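Local coordinates for protein peptide synthase (Silicibacter pomeroyi DSS-3, PDB 2QTP) that is of unknown function but, as a DUF1185 family member with a variant of the Bacillus chorismate mutase fold, may take part in amino-acid metabolism, at residues K4-A9 against L154-R159; V31-I36 against E162-V167. All coordinates share one frame; numbering follows the deposited sequence.

Contact 1 (K4-A9 against L154-R159); sequences KIRKIA and LNDAPR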
loop_
_atom_site.group_PDB
_atom_site.type_symbol
_atom_site.label_atom_id
_atom_site.label_comp_id
_atom_site.label_asym_id
_atom_site.label_seq_id
_atom_site.Cartn_x
_atom_site.Cartn_y
_atom_site.Cartn_z
ATOM N N LYS A 4 -7.720 13.259 -5.181
ATOM C CA LYS A 4 -9.068 12.663 -4.855
ATOM C C LYS A 4 -8.971 11.570 -3.796
ATOM O O LYS A 4 -9.347 10.444 -4.098
ATOM C CB LYS A 4 -9.690 12.039 -6.122
ATOM N N ILE A 5 -8.456 11.872 -2.600
ATOM C CA ILE A 5 -8.334 10.867 -1.497
ATOM C C ILE A 5 -9.577 10.859 -0.608
ATOM O O ILE A 5 -9.845 11.815 0.100
ATOM C CB ILE A 5 -7.086 11.098 -0.573
ATOM C CG1 ILE A 5 -5.774 10.995 -1.352
ATOM C CG2 ILE A 5 -7.049 10.087 0.570
ATOM C CD1 ILE A 5 -4.559 11.564 -0.586
ATOM N N ARG A 6 -10.335 9.776 -0.647
ATOM C CA ARG A 6 -11.501 9.640 0.240
ATOM C C ARG A 6 -11.149 9.293 1.706
ATOM O O ARG A 6 -11.727 9.837 2.667
ATOM C CB ARG A 6 -12.453 8.585 -0.320
ATOM C CG ARG A 6 -13.678 8.364 0.546
ATOM C CD ARG A 6 -14.765 7.583 -0.188
ATOM N NE ARG A 6 -14.440 6.170 -0.414
ATOM C CZ ARG A 6 -14.695 5.195 0.448
ATOM N NH1 ARG A 6 -15.263 5.454 1.617
ATOM N NH2 ARG A 6 -14.392 3.940 0.140
ATOM N N LYS A 7 -10.201 8.367 1.860
ATOM C CA LYS A 7 -9.806 7.809 3.157
ATOM C C LYS A 7 -8.314 7.529 3.154
ATOM O O LYS A 7 -7.775 7.078 2.132
ATOM C CB LYS A 7 -10.433 6.408 3.367
ATOM C CG LYS A 7 -11.704 6.273 4.068
ATOM C CD LYS A 7 -11.908 4.808 4.463
ATOM C CE LYS A 7 -13.171 4.620 5.287
ATOM N NZ LYS A 7 -13.238 3.223 5.812
ATOM N N ILE A 8 -7.678 7.727 4.302
ATOM C CA ILE A 8 -6.304 7.296 4.527
ATOM C C ILE A 8 -6.344 6.439 5.792
ATOM O O ILE A 8 -7.041 6.756 6.731
ATOM C CB ILE A 8 -5.305 8.460 4.757
ATOM C CG1 ILE A 8 -5.078 9.254 3.482
ATOM C CG2 ILE A 8 -3.929 7.919 5.218
ATOM C CD1 ILE A 8 -4.190 10.433 3.713
ATOM N N ALA A 9 -5.603 5.344 5.807
ATOM C CA ALA A 9 -5.591 4.470 6.975
ATOM C C ALA A 9 -4.159 4.031 7.235
ATOM O O ALA A 9 -3.396 3.800 6.276
ATOM C CB ALA A 9 -6.492 3.277 6.736
ATOM N N LEU A 154 -9.986 -2.543 4.035
ATOM C CA LEU A 154 -10.892 -1.524 4.544
ATOM C C LEU A 154 -12.290 -2.033 4.177
ATOM O O LEU A 154 -12.516 -2.439 3.017
ATOM C CB LEU A 154 -10.603 -0.178 3.892
ATOM C CG LEU A 154 -9.313 0.528 4.296
ATOM C CD1 LEU A 154 -9.048 1.733 3.357
ATOM C CD2 LEU A 154 -9.358 0.942 5.763
ATOM N N ASN A 155 -13.213 -1.986 5.144
ATOM C CA ASN A 155 -14.547 -2.528 4.979
ATOM C C ASN A 155 -15.272 -1.971 3.762
ATOM O O ASN A 155 -16.038 -2.680 3.128
ATOM C CB ASN A 155 -15.410 -2.348 6.264
ATOM C CG ASN A 155 -15.896 -0.908 6.454
ATOM O OD1 ASN A 155 -15.090 0.032 6.490
ATOM N ND2 ASN A 155 -17.226 -0.726 6.534
ATOM N N ASP A 156 -14.984 -0.727 3.388
ATOM C CA ASP A 156 -15.769 -0.071 2.356
ATOM C C ASP A 156 -14.962 0.322 1.122
ATOM O O ASP A 156 -15.385 1.160 0.355
ATOM C CB ASP A 156 -16.401 1.171 2.974
ATOM C CG ASP A 156 -15.350 2.223 3.394
ATOM O OD1 ASP A 156 -14.141 1.918 3.579
ATOM O OD2 ASP A 156 -15.754 3.370 3.571
ATOM N N ALA A 157 -13.806 -0.296 0.918
ATOM C CA ALA A 157 -12.959 0.108 -0.158
ATOM C C ALA A 157 -12.192 -1.098 -0.671
ATOM O O ALA A 157 -12.004 -2.077 0.066
ATOM C CB ALA A 157 -12.001 1.228 0.311
ATOM N N PRO A 158 -11.794 -1.074 -1.957
ATOM C CA PRO A 158 -12.122 -0.058 -2.978
ATOM C C PRO A 158 -13.494 -0.297 -3.637
ATOM O O PRO A 158 -13.816 -1.412 -4.035
ATOM C CB PRO A 158 -11.038 -0.270 -4.024
ATOM C CG PRO A 158 -10.758 -1.757 -3.957
ATOM C CD PRO A 158 -10.897 -2.115 -2.500
ATOM N N ARG A 159 -14.297 0.753 -3.735
ATOM C CA ARG A 159 -15.536 0.679 -4.478
ATOM C C ARG A 159 -15.184 0.487 -5.955
ATOM O O ARG A 159 -14.021 0.589 -6.356
ATOM C CB ARG A 159 -16.336 1.956 -4.308
ATOM C CG ARG A 159 -16.830 2.236 -2.887
ATOM C CD ARG A 159 -17.318 3.678 -2.884
ATOM N NE ARG A 159 -17.717 4.205 -1.582
ATOM C CZ ARG A 159 -17.831 5.506 -1.327
ATOM N NH1 ARG A 159 -17.551 6.406 -2.265
ATOM N NH2 ARG A 159 -18.209 5.914 -0.131
#
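The guanidinium groups of Arg6 and Arg159 lie flat on one another, their centres 3.6 Å apart and their planes only 9° from parallel. On that face of Arg6, Arg159 CZ sits over the centre, and Arg6 NE in turn sits over the centre of the Arg159 group; the two side chains cross at about a right angle, and Arg6 CD also touches Arg159 NH1. At the edge, Asp156 takes over. Arg6 NH1 gives a nearly straight bond of 2.9 Å to Asp156 OD2, which lies practically in the guanidinium plane. The carboxylate plane stands at 79° to it, and OD2 is met from above the carboxylate plane. A weak, bent bond of 3.0 Å runs from Arg6 NH2 to the backbone Asp156 O. Beyond these two segments, Glu162 forms a salt bridge with Arg6 NE, and the carboxylates of Asp156 and Glu162 probably offset the charge of the two stacked arginines.

Leu154 to Ala157 form a type I beta turn, closed by Ala157 N on Leu154 O, and this turn carries Asp156 up to the start of strand 5-15. It belongs to the loop joining strands 148-152 and 162-171. Asp156 has CG between its backbone N and carbonyl carbon (chi1 65°), which puts the carboxylate in front of two consecutive strand residues. Its other oxygen, OD1, takes Lys7 NZ at 2.7 Å, again from above the carboxylate plane. Lys7 reaches it with a chain extended beyond CG, approaching from the opposite direction, and the three charged residues make one salt-bridge network. Farther along the strand, at Ala9, the contact turns apolar: Ala9 CB rests against Leu154 CD2 at 3.8 Å, and Leu154 also packs on Val35 and Met164.

Contact 2 (V31-I36 against E162-V167); sequences VAVAVI and EIMVAV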
loop_
_atom_site.group_PDB
_atom_site.type_symbol
_atom_site.label_atom_id
_atom_site.label_comp_id
_atom_site.label_asym_id
_atom_site.label_seq_id
_atom_site.Cartn_x
_atom_site.Cartn_y
_atom_site.Cartn_z
ATOM N N VAL A 31 1.869 -0.097 7.672
ATOM C CA VAL A 31 1.374 0.044 6.309
ATOM C C VAL A 31 0.399 1.234 6.275
ATOM O O VAL A 31 -0.402 1.398 7.182
ATOM C CB VAL A 31 0.728 -1.283 5.740
ATOM C CG1 VAL A 31 -0.235 -1.894 6.666
ATOM C CG2 VAL A 31 0.058 -1.033 4.365
ATOM N N ALA A 32 0.556 2.103 5.285
ATOM C CA ALA A 32 -0.319 3.260 5.075
ATOM C C ALA A 32 -1.065 3.013 3.748
ATOM O O ALA A 32 -0.457 2.594 2.755
ATOM C CB ALA A 32 0.499 4.588 5.043
ATOM N N VAL A 33 -2.374 3.255 3.767
ATOM C CA VAL A 33 -3.279 2.979 2.656
ATOM C C VAL A 33 -4.098 4.235 2.309
ATOM O O VAL A 33 -4.548 4.965 3.217
ATOM C CB VAL A 33 -4.268 1.834 3.033
ATOM C CG1 VAL A 33 -5.194 1.552 1.911
ATOM C CG2 VAL A 33 -3.493 0.602 3.404
ATOM N N ALA A 34 -4.251 4.496 1.006
ATOM C CA ALA A 34 -5.101 5.603 0.496
ATOM C C ALA A 34 -6.125 5.027 -0.444
ATOM O O ALA A 34 -5.831 4.109 -1.213
ATOM C CB ALA A 34 -4.291 6.685 -0.213
ATOM N N VAL A 35 -7.346 5.530 -0.320
ATOM C CA VAL A 35 -8.439 5.184 -1.218
ATOM C C VAL A 35 -8.695 6.401 -2.091
ATOM O O VAL A 35 -9.042 7.472 -1.597
ATOM C CB VAL A 35 -9.711 4.752 -0.461
ATOM C CG1 VAL A 35 -10.843 4.366 -1.443
ATOM C CG2 VAL A 35 -9.377 3.601 0.530
ATOM N N ILE A 36 -8.501 6.242 -3.400
ATOM C CA ILE A 36 -8.715 7.342 -4.330
ATOM C C ILE A 36 -9.705 6.967 -5.412
ATOM O O ILE A 36 -9.906 5.809 -5.668
ATOM C CB ILE A 36 -7.392 7.771 -5.022
ATOM C CG1 ILE A 36 -6.788 6.591 -5.795
ATOM C CG2 ILE A 36 -6.400 8.306 -3.996
ATOM C CD1 ILE A 36 -5.843 6.980 -6.896
ATOM N N GLU A 162 -12.857 3.038 -7.655
ATOM C CA GLU A 162 -11.719 3.452 -6.853
ATOM C C GLU A 162 -10.490 2.576 -7.034
ATOM O O GLU A 162 -10.558 1.504 -7.640
ATOM C CB GLU A 162 -12.110 3.434 -5.372
ATOM C CG GLU A 162 -13.277 4.364 -5.015
ATOM C CD GLU A 162 -13.607 4.386 -3.524
ATOM O OE1 GLU A 162 -13.567 3.319 -2.845
ATOM O OE2 GLU A 162 -13.889 5.489 -3.028
ATOM N N ILE A 163 -9.382 3.057 -6.459
ATOM C CA ILE A 163 -8.127 2.290 -6.272
ATOM C C ILE A 163 -7.675 2.422 -4.795
ATOM O O ILE A 163 -7.741 3.523 -4.223
ATOM C CB ILE A 163 -6.970 2.743 -7.194
ATOM C CG1 ILE A 163 -7.397 2.761 -8.652
ATOM C CG2 ILE A 163 -5.745 1.815 -7.094
ATOM C CD1 ILE A 163 -6.287 3.168 -9.611
HETATM N N MSE A 164 -7.299 1.288 -4.177
HETATM C CA MSE A 164 -6.766 1.251 -2.816
HETATM C C MSE A 164 -5.264 0.982 -2.976
HETATM O O MSE A 164 -4.854 -0.043 -3.513
HETATM C CB MSE A 164 -7.462 0.166 -1.974
HETATM C CG MSE A 164 -7.135 0.211 -0.534
HETATM SE SE MSE A 164 -8.012 -1.023 0.595
HETATM C CE MSE A 164 -7.139 -2.718 0.018
ATOM N N VAL A 165 -4.451 1.946 -2.580
ATOM C CA VAL A 165 -2.997 1.871 -2.744
ATOM C C VAL A 165 -2.346 1.775 -1.349
ATOM O O VAL A 165 -2.737 2.487 -0.470
ATOM C CB VAL A 165 -2.513 3.164 -3.444
ATOM C CG1 VAL A 165 -1.013 3.082 -3.757
ATOM C CG2 VAL A 165 -3.382 3.431 -4.707
ATOM N N ALA A 166 -1.339 0.930 -1.189
ATOM C CA ALA A 166 -0.659 0.709 0.067
ATOM C C ALA A 166 0.867 0.740 -0.064
ATOM O O ALA A 166 1.440 0.269 -1.051
ATOM C CB ALA A 166 -1.102 -0.660 0.680
ATOM N N VAL A 167 1.513 1.316 0.956
ATOM C CA VAL A 167 2.971 1.271 1.137
ATOM C C VAL A 167 3.251 0.728 2.549
ATOM O O VAL A 167 2.621 1.158 3.534
ATOM C CB VAL A 167 3.596 2.666 0.959
ATOM C CG1 VAL A 167 5.058 2.667 1.397
ATOM C CG2 VAL A 167 3.402 3.174 -0.530
#
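Val33 and Met164, here a selenomethionine, meet in an unusually close carbon-carbon contact between these antiparallel strands. From Val33 CB, 3.9 Å from Val165 O, the side chain forks. CG1, anti to the backbone N (chi1 180°), reaches Met164 CG at 3.4 Å, closer than usual for two carbons, with the selenium a little farther off. CG2 goes the other way, to Ala166 CB at 3.8 Å, so one valine spans two residues of the partner strand. Val31 CG2 touches the same Ala166 methyl.

Val35 lies on this face too, its CG1 against the Glu162 carboxylate (OE1 at 3.2 Å). That carboxylate is held by Arg6 and by the backbone N of Arg159. The other face carries Ala32, Ala34 and Ile36 with Val167, Val165 and Ile163; Ile36 and Ile163 run side by side, CG1 to CB 4.1 Å.

The backbones are zipped by six hydrogen bonds, in reciprocal pairs at Ala32-Val167, Ala34-Val165 and Ile36-Ile163, with Val33-Ala166 and Val35-Met164 as non-hydrogen-bonded pairs between them. The axes of the two short segments approach to 4.7 Å, at 161° between their N-to-C directions. Along its other edge, 31-36 bonds to strand 5-15; helix 49-70 covers the alanine face through Leu58, Leu62 and Arg65, while Ile150 and Val152 of strand 148-152 pack on Val31 and Val33.

Overall arrangement
The centres of the two contacts are about 7 Å apart, and along the chain their segments alternate: 4-9, 31-36, 154-159, 162-167. Contact 2 lies in the buried middle of the mixed sheet, where 31-36 runs between 5-15 and 162-171; contact 1 is at the surface, where the loop ahead of strand 162-171 folds back to strand 5-15. The Arg6-Glu162 salt bridge is shared between them, and a probable hydrogen bond of 2.8 Å joins Ala9 O to Val33 N. Because strand 21-37 pairs with both 5-15 and 162-171, the N-terminal strands and the last strand form one sheet, in a fold that is a variant of the Bacillus chorismate mutase fold.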